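GH18 chiitnase (Pseudoalteromonas aurantia, PDB 6K7Z) probably hydrolyses the beta-1,4 linkages of chitin as an endo-acting chitinase of glycoside hydrolase family 18. Local coordinates at residues Ser2-Tyr7 against Leu21-Val26; Ser10-Leu15 against Gln261-His266. All blocks are in the same frame, centred on the assembly; numbering follows the deposited sequence.

Interaction 1 (Ser2-Tyr7 against Leu21-Val26); sequences SKTITY and LPYDVV
The carbonyl oxygen of T4 takes two backbone donors from segment 21-26: D24 N at 2.9 Å and V25 N at 3.2 Å. The V25 N-H arrives nearly along the C=O axis, while that of D24 comes in tilted from the carbonyl plane. The D24 carboxylate returns to the same residue, OD2 accepting from T4 N at 3.0 Å on its anti side. T4 OG1 sits between its own N and carbonyl carbon (chi1 52°), which aims it at P22 O, whose residue is the centre of an inverse gamma turn. From I5 and V25 onward the two segments run as parallel strands, T6 N bonding V25 O at 3.2 Å, with I5 and V25 side by side on one face of the sheet. On the other face T6 CG2 stands over the centre of the Y23 ring, 3.6 Å from its centroid, a CH-pi contact. N259, on strand 256-260 at the other side of strand 3-8, bonds both T6 OG1 and Y23 OH. Were Y23 an alanine, the T6 methyl would probably lose its aromatic platform and N259 one hydroxyl partner. Backbone, hydroxyl and carboxylate bonds together thus hold T4 at the start of the first two parallel strands of the TIM barrel.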
loop_
_atom_site.group_PDB
_atom_site.type_symbol
_atom_site.label_atom_id
_atom_site.label_comp_id
_atom_site.label_asym_id
_atom_site.label_seq_id
_atom_site.Cartn_x
_atom_site.Cartn_y
_atom_site.Cartn_z
ATOM N N SER A 2 4.292 10.158 -12.662
ATOM C CA SER A 2 4.503 9.579 -11.369
ATOM C C SER A 2 3.302 9.892 -10.542
ATOM O O SER A 2 2.602 10.812 -10.811
ATOM C CB SER A 2 5.676 10.223 -10.729
ATOM O OG SER A 2 5.420 11.572 -10.744
ATOM N N LYS A 3 3.090 9.114 -9.499
ATOM C CA LYS A 3 1.911 9.231 -8.652
ATOM C C LYS A 3 2.356 9.526 -7.234
ATOM O O LYS A 3 3.382 9.095 -6.875
ATOM C CB LYS A 3 1.227 7.887 -8.579
ATOM C CG LYS A 3 0.406 7.436 -9.756
ATOM C CD LYS A 3 -0.042 6.000 -9.569
ATOM C CE LYS A 3 -0.574 5.395 -10.851
ATOM N NZ LYS A 3 0.191 5.687 -12.047
ATOM N N THR A 4 1.532 10.213 -6.469
ATOM C CA THR A 4 1.757 10.507 -5.057
ATOM C C THR A 4 0.663 9.790 -4.268
ATOM O O THR A 4 -0.458 9.897 -4.590
ATOM C CB THR A 4 1.835 11.994 -4.756
ATOM O OG1 THR A 4 0.730 12.654 -5.286
ATOM C CG2 THR A 4 3.127 12.515 -5.340
ATOM N N ILE A 5 1.088 9.053 -3.252
ATOM C CA ILE A 5 0.200 8.175 -2.508
ATOM C C ILE A 5 0.450 8.382 -1.022
ATOM O O ILE A 5 1.596 8.560 -0.594
ATOM C CB ILE A 5 0.425 6.710 -2.924
ATOM C CG1 ILE A 5 0.231 6.584 -4.439
ATOM C CG2 ILE A 5 -0.516 5.756 -2.169
ATOM C CD1 ILE A 5 0.300 5.204 -4.952
ATOM N N THR A 6 -0.620 8.374 -0.228
ATOM C CA THR A 6 -0.446 8.436 1.215
ATOM C C THR A 6 -1.422 7.484 1.874
ATOM O O THR A 6 -2.468 7.157 1.313
ATOM C CB THR A 6 -0.629 9.868 1.767
ATOM O OG1 THR A 6 -0.331 9.888 3.171
ATOM C CG2 THR A 6 -2.049 10.389 1.518
ATOM N N TYR A 7 -1.065 7.034 3.075
ATOM C CA TYR A 7 -1.967 6.285 3.942
ATOM C C TYR A 7 -2.596 7.201 4.982
ATOM O O TYR A 7 -1.922 8.048 5.573
ATOM C CB TYR A 7 -1.246 5.151 4.663
ATOM C CG TYR A 7 -0.928 3.976 3.779
ATOM C CD1 TYR A 7 0.192 4.001 2.948
ATOM C CD2 TYR A 7 -1.741 2.858 3.765
ATOM C CE1 TYR A 7 0.486 2.950 2.118
ATOM C CE2 TYR A 7 -1.448 1.780 2.934
ATOM C CZ TYR A 7 -0.333 1.843 2.119
ATOM O OH TYR A 7 -0.022 0.802 1.293
ATOM N N LEU A 21 -4.349 18.954 -1.736
ATOM C CA LEU A 21 -2.926 18.682 -1.793
ATOM C C LEU A 21 -2.610 17.828 -3.014
ATOM O O LEU A 21 -3.512 17.221 -3.605
ATOM C CB LEU A 21 -2.476 17.982 -0.503
ATOM C CG LEU A 21 -2.497 18.988 0.647
ATOM C CD1 LEU A 21 -2.390 18.253 1.978
ATOM C CD2 LEU A 21 -1.361 19.993 0.484
ATOM N N PRO A 22 -1.372 17.791 -3.439
ATOM C CA PRO A 22 -1.038 17.089 -4.693
ATOM C C PRO A 22 -0.863 15.585 -4.500
ATOM O O PRO A 22 0.194 15.007 -4.804
ATOM C CB PRO A 22 0.258 17.791 -5.122
ATOM C CG PRO A 22 0.896 18.192 -3.846
ATOM C CD PRO A 22 -0.220 18.546 -2.906
ATOM N N TYR A 23 -1.905 14.942 -3.974
ATOM C CA TYR A 23 -1.984 13.485 -3.901
ATOM C C TYR A 23 -2.807 12.946 -5.057
ATOM O O TYR A 23 -3.798 13.553 -5.465
ATOM C CB TYR A 23 -2.618 13.006 -2.592
ATOM C CG TYR A 23 -1.686 13.100 -1.407
ATOM C CD1 TYR A 23 -0.566 12.282 -1.321
ATOM C CD2 TYR A 23 -1.936 14.002 -0.375
ATOM C CE1 TYR A 23 0.301 12.368 -0.246
ATOM C CE2 TYR A 23 -1.083 14.095 0.709
ATOM C CZ TYR A 23 0.030 13.274 0.770
ATOM O OH TYR A 23 0.873 13.375 1.856
ATOM N N ASP A 24 -2.395 11.797 -5.575
ATOM C CA ASP A 24 -3.217 11.092 -6.545
ATOM C C ASP A 24 -4.070 10.010 -5.912
ATOM O O ASP A 24 -5.189 9.763 -6.383
ATOM C CB ASP A 24 -2.338 10.472 -7.630
ATOM C CG ASP A 24 -1.575 11.509 -8.407
ATOM O OD1 ASP A 24 -2.220 12.444 -8.933
ATOM O OD2 ASP A 24 -0.335 11.402 -8.475
ATOM N N VAL A 25 -3.581 9.380 -4.848
ATOM C CA VAL A 25 -4.247 8.234 -4.236
ATOM C C VAL A 25 -4.154 8.365 -2.725
ATOM O O VAL A 25 -3.083 8.656 -2.182
ATOM C CB VAL A 25 -3.602 6.903 -4.675
ATOM C CG1 VAL A 25 -4.357 5.728 -4.070
ATOM C CG2 VAL A 25 -3.548 6.792 -6.189
ATOM N N VAL A 26 -5.264 8.117 -2.042
ATOM C CA VAL A 26 -5.287 8.051 -0.590
ATOM C C VAL A 26 -5.752 6.659 -0.202
ATOM O O VAL A 26 -6.830 6.222 -0.625
ATOM C CB VAL A 26 -6.193 9.129 0.018
ATOM C CG1 VAL A 26 -6.382 8.868 1.500
ATOM C CG2 VAL A 26 -5.591 10.509 -0.233
#

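Interaction 2 (Ser10-Leu15 against Gln261-His266); sequences SGAVPL and QFSSDH
Two loops that follow strands of the TIM barrel, one after strand 3-8 and the other after strand 256-260, meet here through S10, V13, Q261, F262 and S263. The S263 hydroxyl joins the two loops: it donates to S10 O at 2.8 Å and accepts from V13 N at 2.9 Å. The second bond is fairly straight, with 162° at the hydrogen, whereas the first reaches S10 O from above its carbonyl plane. With OG anti to its carbonyl carbon (chi1 -80°), S263 brings the hydroxyl to the bend made by S10-V13. That bend is also tied from within, since S10 OG accepts from A12 N in an ST turn.

The Q261 side chain, extended beyond CG, offers its amide oxygen OE1 to S10 N at 2.7 Å, and N9 N donates to the same OE1. A water fills the angle between the loops, donating to S10 O and to Q261 OE1 and accepting from S263 N at 2.8 Å.

The apolar share falls to V13 and F262, whose side chains cross at about a right angle. V13 CG1 lies 3.6 Å from F262 CE2, and P14 O approaches the same ring at its edge, while V13 CG2 rests against the S263 backbone. A18 and L21 pack on the F262 side chain as well. Most of the polar grip pairs side-chain oxygens with main-chain groups of the 10-15 loop, so across this contact the loop is held mainly by neutral hydroxyl and amide groups.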
loop_
_atom_site.group_PDB
_atom_site.type_symbol
_atom_site.label_atom_id
_atom_site.label_comp_id
_atom_site.label_asym_id
_atom_site.label_seq_id
_atom_site.Cartn_x
_atom_site.Cartn_y
_atom_site.Cartn_z
ATOM N N SER A 10 -3.960 7.676 11.339
ATOM C CA SER A 10 -4.201 8.689 12.359
ATOM C C SER A 10 -5.069 9.814 11.806
ATOM O O SER A 10 -4.930 10.220 10.648
ATOM C CB SER A 10 -2.878 9.269 12.859
ATOM O OG SER A 10 -3.099 10.533 13.468
ATOM N N GLY A 11 -5.950 10.342 12.656
ATOM C CA GLY A 11 -6.820 11.424 12.235
ATOM C C GLY A 11 -6.398 12.817 12.657
ATOM O O GLY A 11 -7.234 13.726 12.653
ATOM N N ALA A 12 -5.109 13.008 12.983
ATOM C CA ALA A 12 -4.661 14.285 13.543
ATOM C C ALA A 12 -4.856 15.446 12.575
ATOM O O ALA A 12 -5.012 16.597 13.008
ATOM C CB ALA A 12 -3.191 14.191 13.961
ATOM N N VAL A 13 -4.832 15.183 11.278
ATOM C CA VAL A 13 -5.127 16.176 10.246
ATOM C C VAL A 13 -6.432 15.763 9.578
ATOM O O VAL A 13 -6.573 14.592 9.203
ATOM C CB VAL A 13 -3.992 16.275 9.204
ATOM C CG1 VAL A 13 -4.353 17.276 8.105
ATOM C CG2 VAL A 13 -2.672 16.655 9.877
ATOM N N PRO A 14 -7.412 16.662 9.448
ATOM C CA PRO A 14 -8.692 16.281 8.826
ATOM C C PRO A 14 -8.497 15.694 7.435
ATOM O O PRO A 14 -7.696 16.186 6.639
ATOM C CB PRO A 14 -9.462 17.604 8.765
ATOM C CG PRO A 14 -8.881 18.435 9.868
ATOM C CD PRO A 14 -7.429 18.044 9.966
ATOM N N LEU A 15 -9.257 14.640 7.133
ATOM C CA LEU A 15 -9.017 13.935 5.878
ATOM C C LEU A 15 -9.280 14.822 4.673
ATOM O O LEU A 15 -8.593 14.710 3.651
ATOM C CB LEU A 15 -9.877 12.685 5.798
ATOM C CG LEU A 15 -9.779 11.843 4.528
ATOM C CD1 LEU A 15 -8.393 11.269 4.353
ATOM C CD2 LEU A 15 -10.822 10.713 4.615
ATOM N N GLN A 261 2.725 8.718 7.271
ATOM C CA GLN A 261 1.323 8.703 6.882
ATOM C C GLN A 261 0.831 10.149 6.816
ATOM O O GLN A 261 1.517 11.067 7.287
ATOM C CB GLN A 261 0.480 7.894 7.879
ATOM C CG GLN A 261 0.529 8.424 9.321
ATOM C CD GLN A 261 -0.501 7.754 10.221
ATOM O OE1 GLN A 261 -1.693 7.728 9.904
ATOM N NE2 GLN A 261 -0.041 7.195 11.339
ATOM N N PHE A 262 -0.376 10.329 6.271
ATOM C CA PHE A 262 -0.899 11.657 5.952
ATOM C C PHE A 262 -0.840 12.617 7.140
ATOM O O PHE A 262 -0.376 13.758 7.013
ATOM C CB PHE A 262 -2.337 11.517 5.443
ATOM C CG PHE A 262 -2.986 12.822 5.133
ATOM C CD1 PHE A 262 -2.662 13.513 3.968
ATOM C CD2 PHE A 262 -3.902 13.376 6.014
ATOM C CE1 PHE A 262 -3.247 14.735 3.691
ATOM C CE2 PHE A 262 -4.507 14.591 5.740
ATOM C CZ PHE A 262 -4.189 15.269 4.577
ATOM N N SER A 263 -1.328 12.186 8.300
ATOM C CA SER A 263 -1.498 13.138 9.400
ATOM C C SER A 263 -0.187 13.521 10.070
ATOM O O SER A 263 -0.201 14.307 11.028
ATOM C CB SER A 263 -2.461 12.570 10.439
ATOM O OG SER A 263 -3.798 12.750 10.006
ATOM N N SER A 264 0.937 13.008 9.594
ATOM C CA SER A 264 2.236 13.424 10.104
ATOM C C SER A 264 2.826 14.602 9.339
ATOM O O SER A 264 3.868 15.128 9.753
ATOM C CB SER A 264 3.222 12.260 10.043
ATOM O OG SER A 264 2.807 11.216 10.885
ATOM N N ASP A 265 2.201 15.019 8.243
ATOM C CA ASP A 265 2.765 16.017 7.332
ATOM C C ASP A 265 2.108 17.369 7.588
ATOM O O ASP A 265 1.011 17.645 7.100
ATOM C CB ASP A 265 2.576 15.602 5.883
ATOM C CG ASP A 265 3.074 16.648 4.921
ATOM O OD1 ASP A 265 3.865 17.530 5.356
ATOM O OD2 ASP A 265 2.694 16.587 3.736
ATOM N N HIS A 266 2.794 18.212 8.302
ATOM C CA HIS A 266 2.346 19.558 8.665
ATOM C C HIS A 266 2.112 20.499 7.494
ATOM O O HIS A 266 2.991 20.787 6.765
ATOM C CB HIS A 266 3.394 20.176 9.588
ATOM C CG HIS A 266 2.956 21.419 10.275
ATOM N ND1 HIS A 266 3.615 22.608 10.140
ATOM C CD2 HIS A 266 1.927 21.657 11.111
ATOM C CE1 HIS A 266 2.997 23.531 10.833
ATOM N NE2 HIS A 266 1.976 22.977 11.443
HETATM O O HOH W 1 -2.812 9.867 8.740
#

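From the N terminus, strand 3-8 leads directly into the loop holding 10-15, and the chain then turns back through 21-26 into strand 25-33. Interaction 1 closes this short first excursion, only 14 residues apart at its nearest ends. Interaction 2 reaches from inside that excursion to 261-266, spanning nearly the whole chain, so the two closures cross. Strand 3-8 lies between strands 25-33 and 256-260, and the pair of contacts therefore marks the place where the barrel's end meets its beginning. Their centres are 13 Å apart, yet they touch: F262 N approaches Y7 O at 2.8 Å, a probable hydrogen bond, and F262 CD1 packs on Y23 CE2 at 3.7 Å.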